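PDB 3I8B: xylulose kinase from Bifidobacterium adolescentis ATCC 15703, which probably phosphorylates D-xylulose with ATP to give D-xylulose 5-phosphate, as a member of the FGGY family of carbohydrate kinases. Local coordinates for residues A[33-38]-A[49-54]; A[104-109]-A[125-130]; A[302-307]-A[321-326]; A[429-434]-A[453-458]. All blocks are in the same frame, centred on the assembly; numbering follows the deposited sequence.

Contact 1: A[33-38]-A[49-54]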
loop_
_atom_site.group_PDB
_atom_site.type_symbol
_atom_site.label_atom_id
_atom_site.label_comp_id
_atom_site.label_asym_id
_atom_site.label_seq_id
_atom_site.Cartn_x
_atom_site.Cartn_y
_atom_site.Cartn_z
ATOM N N GLY A 33 18.279 -5.109 12.360
ATOM C CA GLY A 33 17.816 -6.353 12.952
ATOM C C GLY A 33 16.480 -6.750 12.347
ATOM O O GLY A 33 15.734 -5.900 11.852
ATOM N N GLN A 34 16.171 -8.043 12.383
ATOM C CA GLN A 34 15.007 -8.553 11.669
ATOM C C GLN A 34 14.541 -9.861 12.304
ATOM O O GLN A 34 15.360 -10.649 12.795
ATOM C CB GLN A 34 15.361 -8.763 10.183
ATOM C CG GLN A 34 14.272 -9.446 9.343
ATOM C CD GLN A 34 14.663 -9.604 7.876
ATOM O OE1 GLN A 34 14.188 -10.512 7.190
ATOM N NE2 GLN A 34 15.517 -8.715 7.390
ATOM N N ALA A 35 13.228 -10.080 12.308
ATOM C CA ALA A 35 12.653 -11.314 12.833
ATOM C C ALA A 35 11.412 -11.679 12.034
ATOM O O ALA A 35 10.771 -10.804 11.457
ATOM C CB ALA A 35 12.309 -11.162 14.299
ATOM N N LYS A 36 11.075 -12.968 12.017
ATOM C CA LYS A 36 10.000 -13.492 11.176
ATOM C C LYS A 36 8.636 -13.444 11.836
ATOM O O LYS A 36 8.515 -13.641 13.042
ATOM C CB LYS A 36 10.283 -14.956 10.800
ATOM C CG LYS A 36 11.471 -15.163 9.894
ATOM C CD LYS A 36 11.112 -14.889 8.443
ATOM C CE LYS A 36 12.132 -15.522 7.503
ATOM N NZ LYS A 36 11.657 -15.497 6.094
ATOM N N HIS A 37 7.610 -13.206 11.023
ATOM C CA HIS A 37 6.219 -13.406 11.422
ATOM C C HIS A 37 5.754 -14.774 10.935
ATOM O O HIS A 37 6.268 -15.278 9.938
ATOM C CB HIS A 37 5.314 -12.333 10.798
ATOM C CG HIS A 37 5.536 -10.957 11.336
ATOM N ND1 HIS A 37 5.204 -9.816 10.635
ATOM C CD2 HIS A 37 6.070 -10.530 12.511
ATOM C CE1 HIS A 37 5.517 -8.753 11.353
ATOM N NE2 HIS A 37 6.037 -9.163 12.500
ATOM N N PRO A 38 4.770 -15.375 11.625
ATOM C CA PRO A 38 4.145 -16.610 11.125
ATOM C C PRO A 38 3.503 -16.383 9.756
ATOM O O PRO A 38 3.119 -15.262 9.430
ATOM C CB PRO A 38 3.048 -16.902 12.161
ATOM C CG PRO A 38 3.415 -16.069 13.380
ATOM C CD PRO A 38 4.131 -14.874 12.857
ATOM N N TRP A 49 4.402 -8.224 18.076
ATOM C CA TRP A 49 5.129 -7.657 19.196
ATOM C C TRP A 49 6.429 -8.437 19.447
ATOM O O TRP A 49 7.496 -7.845 19.636
ATOM C CB TRP A 49 4.297 -7.623 20.470
ATOM C CG TRP A 49 5.120 -7.117 21.601
ATOM C CD1 TRP A 49 5.562 -7.823 22.688
ATOM C CD2 TRP A 49 5.690 -5.802 21.718
ATOM N NE1 TRP A 49 6.338 -7.017 23.489
ATOM C CE2 TRP A 49 6.431 -5.775 22.918
ATOM C CE3 TRP A 49 5.626 -4.644 20.934
ATOM C CZ2 TRP A 49 7.099 -4.628 23.353
ATOM C CZ3 TRP A 49 6.294 -3.499 21.370
ATOM C CH2 TRP A 49 7.015 -3.504 22.565
ATOM N N SER A 50 6.329 -9.763 19.452
ATOM C CA SER A 50 7.499 -10.611 19.697
ATOM C C SER A 50 8.570 -10.428 18.623
ATOM O O SER A 50 9.762 -10.363 18.931
ATOM C CB SER A 50 7.096 -12.081 19.804
ATOM O OG SER A 50 6.354 -12.322 20.987
ATOM N N ALA A 51 8.140 -10.360 17.367
ATOM C CA ALA A 51 9.057 -10.114 16.265
ATOM C C ALA A 51 9.735 -8.749 16.403
ATOM O O ALA A 51 10.944 -8.633 16.180
ATOM C CB ALA A 51 8.351 -10.235 14.921
ATOM N N PHE A 52 8.974 -7.716 16.761
ATOM C CA PHE A 52 9.588 -6.408 16.983
ATOM C C PHE A 52 10.681 -6.456 18.052
ATOM O O PHE A 52 11.760 -5.901 17.875
ATOM C CB PHE A 52 8.566 -5.336 17.379
ATOM C CG PHE A 52 9.205 -4.092 17.922
ATOM C CD1 PHE A 52 9.818 -3.182 17.067
ATOM C CD2 PHE A 52 9.213 -3.840 19.289
ATOM C CE1 PHE A 52 10.427 -2.038 17.568
ATOM C CE2 PHE A 52 9.818 -2.708 19.788
ATOM C CZ PHE A 52 10.423 -1.800 18.925
ATOM N N GLN A 53 10.375 -7.106 19.164
ATOM C CA GLN A 53 11.297 -7.192 20.274
ATOM C C GLN A 53 12.587 -7.896 19.866
ATOM O O GLN A 53 13.662 -7.429 20.195
ATOM C CB GLN A 53 10.656 -7.951 21.426
ATOM C CG GLN A 53 9.936 -7.072 22.430
ATOM C CD GLN A 53 10.294 -7.456 23.858
ATOM O OE1 GLN A 53 10.354 -8.646 24.216
ATOM N NE2 GLN A 53 10.549 -6.451 24.680
ATOM N N GLU A 54 12.457 -9.010 19.143
ATOM C CA GLU A 54 13.608 -9.802 18.722
ATOM C C GLU A 54 14.415 -9.039 17.677
ATOM O O GLU A 54 15.646 -9.055 17.689
ATOM C CB GLU A 54 13.150 -11.164 18.172
ATOM C CG GLU A 54 14.267 -12.013 17.552
ATOM C CD GLU A 54 13.736 -13.146 16.677
ATOM O OE1 GLU A 54 12.626 -13.669 16.975
ATOM O OE2 GLU A 54 14.433 -13.513 15.696
HETATM O O HOH W 1 16.318 -12.305 14.383
HETATM O O HOH W 2 12.854 -14.752 13.038
HETATM O O HOH W 3 10.086 -14.344 14.909
#
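Ala35 and Ala51 illustrate how small residues let a helix lie close against the outermost strand of a sheet. Their CA atoms are 5.1 Å apart, and the methyl of Ala35 presses on the helix backbone, its CB 3.4 Å from Ala51 O. In turn, Ala51 CB meets the edge of the His37 imidazole, 3.3 Å from His37 CD2. With CG beside its own backbone N (chi1 -68°), the torsion turns the ring so that its CD2 edge meets that methyl, while His37 ND1 is hydrogen-bonded to the carbonyl of Thr14. Ala51 and Phe52 also reach Cys17 on the next strand, which extends the buried side of the contact.

The opposite flank is wet. Glu54 is extended, and its carboxylate lies over the Ala35 methyl, with CD 3.4 Å from Ala35 CB, but it is water that carries its polar link to the strand. One water donates to both Gln34 O and Glu54 OE2, the latter at 2.6 Å; a second accepts from Lys36 N and gives Glu54 OE2 only a weak bond.

Strand 33-36 and helix 49-54 run at 151°, the helix covering a sheet face at its outermost strand, 29-36, in the actin-like N-terminal domain of FGGY kinases.

Contact 2: A[104-109]-A[125-130]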
loop_
_atom_site.group_PDB
_atom_site.type_symbol
_atom_site.label_atom_id
_atom_site.label_comp_id
_atom_site.label_asym_id
_atom_site.label_seq_id
_atom_site.Cartn_x
_atom_site.Cartn_y
_atom_site.Cartn_z
ATOM N N ALA A 104 -20.948 -6.546 -0.937
ATOM C CA ALA A 104 -22.161 -6.049 -0.302
ATOM C C ALA A 104 -22.107 -4.541 0.000
ATOM O O ALA A 104 -23.103 -3.828 -0.168
ATOM C CB ALA A 104 -22.448 -6.851 0.969
ATOM N N LEU A 105 -20.948 -4.056 0.451
ATOM C CA LEU A 105 -20.785 -2.625 0.730
ATOM C C LEU A 105 -21.078 -1.794 -0.507
ATOM O O LEU A 105 -21.699 -0.737 -0.429
ATOM C CB LEU A 105 -19.358 -2.322 1.218
ATOM C CG LEU A 105 -19.049 -2.728 2.653
ATOM C CD1 LEU A 105 -17.543 -2.735 2.903
ATOM C CD2 LEU A 105 -19.755 -1.779 3.603
ATOM N N ILE A 106 -20.604 -2.270 -1.647
ATOM C CA ILE A 106 -20.834 -1.581 -2.908
ATOM C C ILE A 106 -22.334 -1.537 -3.240
ATOM O O ILE A 106 -22.879 -0.475 -3.551
ATOM C CB ILE A 106 -20.036 -2.231 -4.069
ATOM C CG1 ILE A 106 -18.537 -1.947 -3.911
ATOM C CG2 ILE A 106 -20.532 -1.710 -5.422
ATOM C CD1 ILE A 106 -17.660 -2.908 -4.663
ATOM N N GLU A 107 -22.993 -2.691 -3.154
ATOM C CA GLU A 107 -24.432 -2.769 -3.425
ATOM C C GLU A 107 -25.214 -1.891 -2.438
ATOM O O GLU A 107 -26.173 -1.211 -2.811
ATOM C CB GLU A 107 -24.911 -4.216 -3.357
ATOM C CG GLU A 107 -24.440 -5.090 -4.529
ATOM C CD GLU A 107 -25.046 -6.502 -4.527
ATOM O OE1 GLU A 107 -25.704 -6.899 -3.540
ATOM O OE2 GLU A 107 -24.854 -7.229 -5.517
ATOM N N LYS A 108 -24.783 -1.889 -1.182
ATOM C CA LYS A 108 -25.480 -1.122 -0.143
ATOM C C LYS A 108 -25.442 0.389 -0.380
ATOM O O LYS A 108 -26.473 1.072 -0.249
ATOM C CB LYS A 108 -24.932 -1.455 1.243
ATOM C CG LYS A 108 -25.666 -0.762 2.383
ATOM C CD LYS A 108 -27.032 -1.397 2.634
ATOM C CE LYS A 108 -27.718 -0.720 3.826
ATOM N NZ LYS A 108 -29.054 -1.311 4.106
ATOM N N LEU A 109 -24.266 0.915 -0.730
ATOM C CA LEU A 109 -24.136 2.344 -1.050
ATOM C C LEU A 109 -24.747 2.722 -2.402
ATOM O O LEU A 109 -25.171 3.862 -2.597
ATOM C CB LEU A 109 -22.675 2.820 -1.018
ATOM C CG LEU A 109 -22.160 3.780 0.067
ATOM C CD1 LEU A 109 -20.938 4.586 -0.447
ATOM C CD2 LEU A 109 -23.235 4.732 0.557
ATOM N N ARG A 125 -22.736 2.702 -9.611
ATOM C CA ARG A 125 -23.122 3.842 -8.796
ATOM C C ARG A 125 -22.564 3.716 -7.375
ATOM O O ARG A 125 -22.108 4.696 -6.788
ATOM C CB ARG A 125 -24.646 3.998 -8.785
ATOM C CG ARG A 125 -25.147 5.179 -7.982
ATOM C CD ARG A 125 -26.605 5.480 -8.269
ATOM N NE ARG A 125 -27.517 4.451 -7.771
ATOM C CZ ARG A 125 -28.315 3.724 -8.550
ATOM N NH1 ARG A 125 -28.294 3.911 -9.860
ATOM N NH2 ARG A 125 -29.128 2.810 -8.022
ATOM N N GLY A 126 -22.589 2.502 -6.837
ATOM C CA GLY A 126 -22.054 2.254 -5.516
ATOM C C GLY A 126 -20.552 2.463 -5.519
ATOM O O GLY A 126 -20.015 3.082 -4.612
ATOM N N LYS A 127 -19.878 1.950 -6.544
ATOM C CA LYS A 127 -18.439 2.148 -6.660
ATOM C C LYS A 127 -18.113 3.634 -6.663
ATOM O O LYS A 127 -17.235 4.073 -5.938
ATOM C CB LYS A 127 -17.869 1.468 -7.908
ATOM C CG LYS A 127 -17.854 -0.049 -7.835
ATOM C CD LYS A 127 -17.227 -0.655 -9.094
ATOM C CE LYS A 127 -17.160 -2.174 -8.993
ATOM N NZ LYS A 127 -17.234 -2.818 -10.337
ATOM N N GLN A 128 -18.839 4.409 -7.461
ATOM C CA GLN A 128 -18.592 5.840 -7.571
ATOM C C GLN A 128 -18.820 6.575 -6.253
ATOM O O GLN A 128 -18.085 7.512 -5.917
ATOM C CB GLN A 128 -19.478 6.439 -8.666
ATOM C CG GLN A 128 -19.620 7.946 -8.601
ATOM C CD GLN A 128 -20.356 8.499 -9.802
ATOM O OE1 GLN A 128 -20.099 8.094 -10.941
ATOM N NE2 GLN A 128 -21.282 9.421 -9.559
ATOM N N ARG A 129 -19.844 6.162 -5.513
ATOM C CA ARG A 129 -20.154 6.790 -4.228
ATOM C C ARG A 129 -19.081 6.496 -3.169
ATOM O O ARG A 129 -18.797 7.342 -2.304
ATOM C CB ARG A 129 -21.537 6.356 -3.737
ATOM C CG ARG A 129 -22.696 7.091 -4.428
ATOM C CD ARG A 129 -24.046 6.385 -4.172
ATOM N NE ARG A 129 -25.159 7.123 -4.771
ATOM C CZ ARG A 129 -26.402 6.665 -4.872
ATOM N NH1 ARG A 129 -26.712 5.460 -4.409
ATOM N NH2 ARG A 129 -27.341 7.420 -5.434
ATOM N N TRP A 130 -18.493 5.305 -3.230
ATOM C CA TRP A 130 -17.385 4.959 -2.338
ATOM C C TRP A 130 -16.152 5.797 -2.649
ATOM O O TRP A 130 -15.518 6.360 -1.747
ATOM C CB TRP A 130 -17.047 3.459 -2.411
ATOM C CG TRP A 130 -17.931 2.630 -1.543
ATOM C CD1 TRP A 130 -18.972 1.820 -1.946
ATOM C CD2 TRP A 130 -17.877 2.536 -0.114
ATOM N NE1 TRP A 130 -19.557 1.232 -0.845
ATOM C CE2 TRP A 130 -18.909 1.660 0.287
ATOM C CE3 TRP A 130 -17.050 3.102 0.863
ATOM C CZ2 TRP A 130 -19.136 1.340 1.626
ATOM C CZ3 TRP A 130 -17.283 2.789 2.199
ATOM C CH2 TRP A 130 -18.318 1.916 2.565
#
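Two side-chain hydrogen bonds, one from Trp130 and one from Arg129, tie helix 125-130 to backbone carbonyls of helix 104-109. Trp130 NE1 gives a nearly straight bond to Leu105 O (2.9 Å), with the oxygen in the indole plane but the donor well above the plane of the carbonyl. Leu109 N, the helix's own donor, reaches Leu105 O from the opposite face, so one oxygen serves both helices. Arg129, extended from CG to NE, brings NH1 to a lone pair of Leu109 O at 2.9 Å, within the carbonyl plane. The same guanidinium forms a salt bridge with Glu118 and bonds to the carbonyls of Ala112 and Pro113.

Apolar packing meets the indole from two residues. Leu109 CD1 sits 3.5 Å from the centroid of the five-membered ring of Trp130, almost on its normal, in a CH-pi contact. Leu105 crosses the indole at about a right angle, its CB 3.7 Å from Trp130 CZ2.

Backbone closeness completes the set. Gly126 CA makes a CH...O contact with Ile106 O at 3.5 Å, where the absence of a side chain lets the axes come within 7.5 Å at a crossing of 93°.

The chemistry implies that two directional bonds, to a mid-helix carbonyl (Leu105) and one near the C-terminal end (Leu109), probably limit sliding and rotation of one helix on the other, and the arginine carries the link on to the loop between them.

Contact 3: A[302-307]-A[321-326]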
loop_
_atom_site.group_PDB
_atom_site.type_symbol
_atom_site.label_atom_id
_atom_site.label_comp_id
_atom_site.label_asym_id
_atom_site.label_seq_id
_atom_site.Cartn_x
_atom_site.Cartn_y
_atom_site.Cartn_z
ATOM N N ILE A 302 2.796 10.120 -6.448
ATOM C CA ILE A 302 2.484 11.163 -5.491
ATOM C C ILE A 302 1.770 12.302 -6.195
ATOM O O ILE A 302 2.281 12.868 -7.165
ATOM C CB ILE A 302 3.737 11.655 -4.794
ATOM C CG1 ILE A 302 4.407 10.464 -4.115
ATOM C CG2 ILE A 302 3.400 12.751 -3.771
ATOM C CD1 ILE A 302 5.858 10.583 -4.079
ATOM N N SER A 303 0.587 12.626 -5.676
ATOM C CA SER A 303 -0.323 13.594 -6.270
ATOM C C SER A 303 -0.525 14.782 -5.328
ATOM O O SER A 303 -0.783 14.611 -4.133
ATOM C CB SER A 303 -1.670 12.912 -6.558
ATOM O OG SER A 303 -2.653 13.840 -6.977
ATOM N N GLU A 304 -0.408 15.991 -5.870
ATOM C CA GLU A 304 -0.630 17.203 -5.091
ATOM C C GLU A 304 -2.052 17.236 -4.506
ATOM O O GLU A 304 -2.250 17.570 -3.332
ATOM C CB GLU A 304 -0.367 18.441 -5.964
ATOM C CG GLU A 304 -0.590 19.759 -5.263
ATOM C CD GLU A 304 0.491 20.058 -4.238
ATOM O OE1 GLU A 304 1.562 19.422 -4.294
ATOM O OE2 GLU A 304 0.270 20.927 -3.374
ATOM N N ASN A 305 -3.034 16.871 -5.331
ATOM C CA ASN A 305 -4.446 16.971 -4.966
ATOM C C ASN A 305 -5.086 15.592 -4.827
ATOM O O ASN A 305 -4.534 14.611 -5.324
ATOM C CB ASN A 305 -5.193 17.799 -6.014
ATOM C CG ASN A 305 -4.657 19.224 -6.118
ATOM O OD1 ASN A 305 -4.285 19.683 -7.197
ATOM N ND2 ASN A 305 -4.603 19.917 -4.992
ATOM N N PRO A 306 -6.248 15.509 -4.144
ATOM C CA PRO A 306 -6.957 14.222 -4.042
ATOM C C PRO A 306 -7.215 13.658 -5.432
ATOM O O PRO A 306 -7.322 14.440 -6.377
ATOM C CB PRO A 306 -8.292 14.601 -3.389
ATOM C CG PRO A 306 -7.991 15.857 -2.609
ATOM C CD PRO A 306 -6.901 16.579 -3.364
ATOM N N THR A 307 -7.303 12.338 -5.546
ATOM C CA THR A 307 -7.532 11.670 -6.828
ATOM C C THR A 307 -8.728 10.725 -6.727
ATOM O O THR A 307 -8.887 10.013 -5.729
ATOM C CB THR A 307 -6.287 10.869 -7.288
ATOM O OG1 THR A 307 -5.915 9.940 -6.267
ATOM C CG2 THR A 307 -5.108 11.804 -7.567
ATOM N N THR A 321 3.543 12.892 3.088
ATOM C CA THR A 321 4.058 14.260 3.063
ATOM C C THR A 321 2.935 15.289 3.089
ATOM O O THR A 321 3.144 16.465 2.777
ATOM C CB THR A 321 4.950 14.514 1.840
ATOM O OG1 THR A 321 4.150 14.508 0.653
ATOM C CG2 THR A 321 6.009 13.451 1.738
ATOM N N GLY A 322 1.753 14.844 3.493
ATOM C CA GLY A 322 0.585 15.701 3.500
ATOM C C GLY A 322 -0.125 15.714 2.161
ATOM O O GLY A 322 -1.029 16.515 1.940
ATOM N N HIS A 323 0.278 14.827 1.262
ATOM C CA HIS A 323 -0.314 14.809 -0.069
ATOM C C HIS A 323 -1.045 13.508 -0.392
ATOM O O HIS A 323 -1.599 12.862 0.498
ATOM C CB HIS A 323 0.755 15.139 -1.116
ATOM C CG HIS A 323 1.355 16.493 -0.923
ATOM N ND1 HIS A 323 2.576 16.688 -0.305
ATOM C CD2 HIS A 323 0.889 17.727 -1.230
ATOM C CE1 HIS A 323 2.843 17.979 -0.261
ATOM N NE2 HIS A 323 1.834 18.633 -0.813
ATOM N N TYR A 324 -1.031 13.114 -1.662
ATOM C CA TYR A 324 -1.865 11.999 -2.093
ATOM C C TYR A 324 -1.116 10.912 -2.849
ATOM O O TYR A 324 -0.130 11.185 -3.537
ATOM C CB TYR A 324 -3.086 12.525 -2.856
ATOM C CG TYR A 324 -3.932 13.368 -1.938
ATOM C CD1 TYR A 324 -4.915 12.785 -1.137
ATOM C CD2 TYR A 324 -3.722 14.734 -1.825
ATOM C CE1 TYR A 324 -5.668 13.543 -0.258
ATOM C CE2 TYR A 324 -4.480 15.506 -0.941
ATOM C CZ TYR A 324 -5.445 14.898 -0.159
ATOM O OH TYR A 324 -6.208 15.642 0.714
ATOM N N LEU A 325 -1.601 9.682 -2.679
ATOM C CA LEU A 325 -0.997 8.478 -3.239
ATOM C C LEU A 325 -2.006 7.640 -4.053
ATOM O O LEU A 325 -2.493 6.599 -3.592
ATOM C CB LEU A 325 -0.402 7.624 -2.112
ATOM C CG LEU A 325 0.529 6.482 -2.535
ATOM C CD1 LEU A 325 1.896 7.047 -2.846
ATOM C CD2 LEU A 325 0.626 5.431 -1.441
ATOM N N PRO A 326 -2.344 8.109 -5.260
ATOM C CA PRO A 326 -3.108 7.243 -6.169
ATOM C C PRO A 326 -2.335 5.955 -6.381
ATOM O O PRO A 326 -1.170 5.998 -6.766
ATOM C CB PRO A 326 -3.146 8.052 -7.477
ATOM C CG PRO A 326 -2.034 9.093 -7.320
ATOM C CD PRO A 326 -2.116 9.437 -5.854
#
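Pro306 lies over one face of the Tyr324 ring, an example of how proline packs on an aromatic side chain. Its CA stands 3.8 Å from the ring centroid, 10° off the normal, in a CH-pi contact, while Pro306 CD approaches Tyr324 CE2 to 3.6 Å. The carbonyls of Ser303 and Glu304 face the edge of the same ring. Tyr324 also makes a cation-pi contact with Arg196.

Glu304 bends at chi2 and turns its carboxylate back to His323, crossing the imidazole obliquely with the two planes 48° apart. Glu304 OE1 and His323 CD2 are 3.6 Å apart, a contact without a hydrogen bond; His323 ND1 instead donates, in the ring plane, to Thr321 OG1. Pro326 packs against Ser303, its CD 3.6 Å from Ser303 CB, and Thr307 crosses it at about a right angle.

The backbones are joined by two bonds: Ser303 N donates to Tyr324 O at 2.7 Å and Tyr324 N to Ser303 O at 2.9 Å. Ser303 OG, anti to the backbone N (chi1 172°), bonds to Asn305 O and ties the backbone of segment 302-307 to itself. This single antiparallel, hydrogen-bonded pair continues the pairing of strands 297-301 and 324-330 in the mixed sheet of the C-terminal FGGY domain.

Contact 4: A[429-434]-A[453-458]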
loop_
_atom_site.group_PDB
_atom_site.type_symbol
_atom_site.label_atom_id
_atom_site.label_comp_id
_atom_site.label_asym_id
_atom_site.label_seq_id
_atom_site.Cartn_x
_atom_site.Cartn_y
_atom_site.Cartn_z
ATOM N N LEU A 429 10.216 5.650 -11.243
ATOM C CA LEU A 429 11.163 4.786 -10.556
ATOM C C LEU A 429 10.691 3.350 -10.726
ATOM O O LEU A 429 9.501 3.075 -10.619
ATOM C CB LEU A 429 11.253 5.129 -9.067
ATOM C CG LEU A 429 11.961 6.438 -8.705
ATOM C CD1 LEU A 429 11.212 7.622 -9.260
ATOM C CD2 LEU A 429 12.134 6.561 -7.197
ATOM N N LEU A 430 11.623 2.444 -10.998
ATOM C CA LEU A 430 11.290 1.047 -11.196
ATOM C C LEU A 430 11.983 0.206 -10.138
ATOM O O LEU A 430 13.218 0.178 -10.064
ATOM C CB LEU A 430 11.711 0.591 -12.593
ATOM C CG LEU A 430 11.535 -0.901 -12.877
ATOM C CD1 LEU A 430 10.045 -1.284 -12.877
ATOM C CD2 LEU A 430 12.200 -1.280 -14.202
ATOM N N ILE A 431 11.184 -0.474 -9.325
ATOM C CA ILE A 431 11.698 -1.292 -8.234
ATOM C C ILE A 431 11.077 -2.677 -8.263
ATOM O O ILE A 431 10.291 -3.001 -9.156
ATOM C CB ILE A 431 11.377 -0.663 -6.870
ATOM C CG1 ILE A 431 9.870 -0.400 -6.762
ATOM C CG2 ILE A 431 12.189 0.610 -6.667
ATOM C CD1 ILE A 431 9.441 0.302 -5.477
ATOM N N GLY A 432 11.427 -3.490 -7.273
ATOM C CA GLY A 432 10.953 -4.857 -7.198
ATOM C C GLY A 432 11.769 -5.802 -8.063
ATOM O O GLY A 432 12.650 -5.373 -8.808
ATOM N N GLY A 433 11.454 -7.091 -7.969
ATOM C CA GLY A 433 12.144 -8.132 -8.711
ATOM C C GLY A 433 12.195 -7.907 -10.210
ATOM O O GLY A 433 13.219 -8.135 -10.840
ATOM N N GLY A 434 11.090 -7.455 -10.788
ATOM C CA GLY A 434 11.043 -7.205 -12.216
ATOM C C GLY A 434 12.121 -6.240 -12.681
ATOM O O GLY A 434 12.466 -6.202 -13.866
ATOM N N THR A 453 14.271 5.366 -13.979
ATOM C CA THR A 453 15.280 5.296 -12.940
ATOM C C THR A 453 15.173 4.005 -12.133
ATOM O O THR A 453 14.077 3.589 -11.736
ATOM C CB THR A 453 15.173 6.511 -11.990
ATOM O OG1 THR A 453 15.511 7.707 -12.704
ATOM C CG2 THR A 453 16.095 6.345 -10.803
ATOM N N ARG A 454 16.320 3.372 -11.890
ATOM C CA ARG A 454 16.372 2.167 -11.066
ATOM C C ARG A 454 17.119 2.436 -9.762
ATOM O O ARG A 454 18.354 2.388 -9.725
ATOM C CB ARG A 454 17.032 1.007 -11.818
ATOM C CG ARG A 454 16.157 0.372 -12.883
ATOM C CD ARG A 454 16.810 -0.861 -13.466
ATOM N NE ARG A 454 18.096 -0.541 -14.073
ATOM C CZ ARG A 454 19.271 -0.887 -13.556
ATOM N NH1 ARG A 454 19.325 -1.585 -12.427
ATOM N NH2 ARG A 454 20.395 -0.543 -14.175
ATOM N N PRO A 455 16.368 2.722 -8.687
ATOM C CA PRO A 455 16.971 2.920 -7.366
ATOM C C PRO A 455 17.621 1.631 -6.901
ATOM O O PRO A 455 17.070 0.568 -7.151
ATOM C CB PRO A 455 15.764 3.241 -6.470
ATOM C CG PRO A 455 14.681 3.701 -7.417
ATOM C CD PRO A 455 14.901 2.889 -8.663
ATOM N N ALA A 456 18.771 1.712 -6.240
ATOM C CA ALA A 456 19.397 0.511 -5.707
ATOM C C ALA A 456 18.437 -0.203 -4.758
ATOM O O ALA A 456 17.719 0.433 -3.984
ATOM C CB ALA A 456 20.696 0.851 -5.001
ATOM N N THR A 457 18.411 -1.526 -4.836
ATOM C CA THR A 457 17.574 -2.326 -3.954
ATOM C C THR A 457 17.962 -2.042 -2.493
ATOM O O THR A 457 19.150 -1.984 -2.155
ATOM C CB THR A 457 17.690 -3.831 -4.286
ATOM O OG1 THR A 457 16.988 -4.602 -3.303
ATOM C CG2 THR A 457 19.139 -4.264 -4.302
ATOM N N ASP A 458 16.956 -1.830 -1.643
ATOM C CA ASP A 458 17.171 -1.450 -0.239
ATOM C C ASP A 458 15.856 -1.538 0.556
ATOM O O ASP A 458 14.777 -1.777 -0.006
ATOM C CB ASP A 458 17.765 -0.034 -0.156
ATOM C CG ASP A 458 18.659 0.171 1.073
ATOM O OD1 ASP A 458 18.538 -0.571 2.070
ATOM O OD2 ASP A 458 19.485 1.104 1.043
HETATM O O HOH W 4 15.479 -0.901 -8.789
#
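This is a parallel strand-to-strand contact inside a beta-alpha-beta unit: strand 427-431 leads through helix 438-448 to strand 452-455, which lies beside it in the mixed sheet of the C-terminal domain. Leu429 pairs with Thr453, their CA atoms 4.8 Å apart and both side chains on the same face. Leu430 N donates to Thr453 O at 2.8 Å, and Leu429 CA adds a CH...O contact to Thr453 O at 3.4 Å.

Beyond this pair the strands, inclined by 46°, are joined by other means. Pro455 has no N-H to offer, and its ring is turned toward strand 429-431. Pro455 CG meets Leu429 CD2 at 3.8 Å and Ile431 CG2 at 4.0 Å, with each of these side chains crossing the ring at about a right angle. Ile431 CG2 points away from its own carbonyl carbon (chi1 54°), which brings it to Pro455. Pro455 CD lies 3.5 Å from Leu430 O. Leu430 O also accepts a hydrogen bond from a water (2.8 Å) that donates to Pro455 O as well (2.7 Å), and so the backbone link continues through solvent.

On its far side strand 452-455 is flanked by strand 486-490, where Arg454 forms a salt bridge with Glu490 and Thr453 touches Ile486 and Val489. Strand 427-431 is hydrogen-bonded in turn to strand 288-293 through Leu429 and Ile431. Tyr460 of helix 460-474 touches both Ile431 and Pro455.

In the fold
The four contacts follow one another along the chain, each closing before the next opens. Contacts 1 and 2 belong to the N-terminal family region, yet their centres are 38 Å apart on opposite sides of the chain's centre; contact 1 packs helix 46-58 on the outermost strand, 29-36, of the five-stranded sheet, whereas contact 2 joins helices 99-110 and 122-134. Contacts 3 and 4 fall in the C-terminal region and reach one seven-stranded sheet, with centres 22 Å apart. Between the regions, contacts 2 and 3 come within about 9 Å at their nearest atoms, and contacts 1 and 4 within about 10 Å. The set thus samples both actin-like halves, between which FGGY kinases hold their active site.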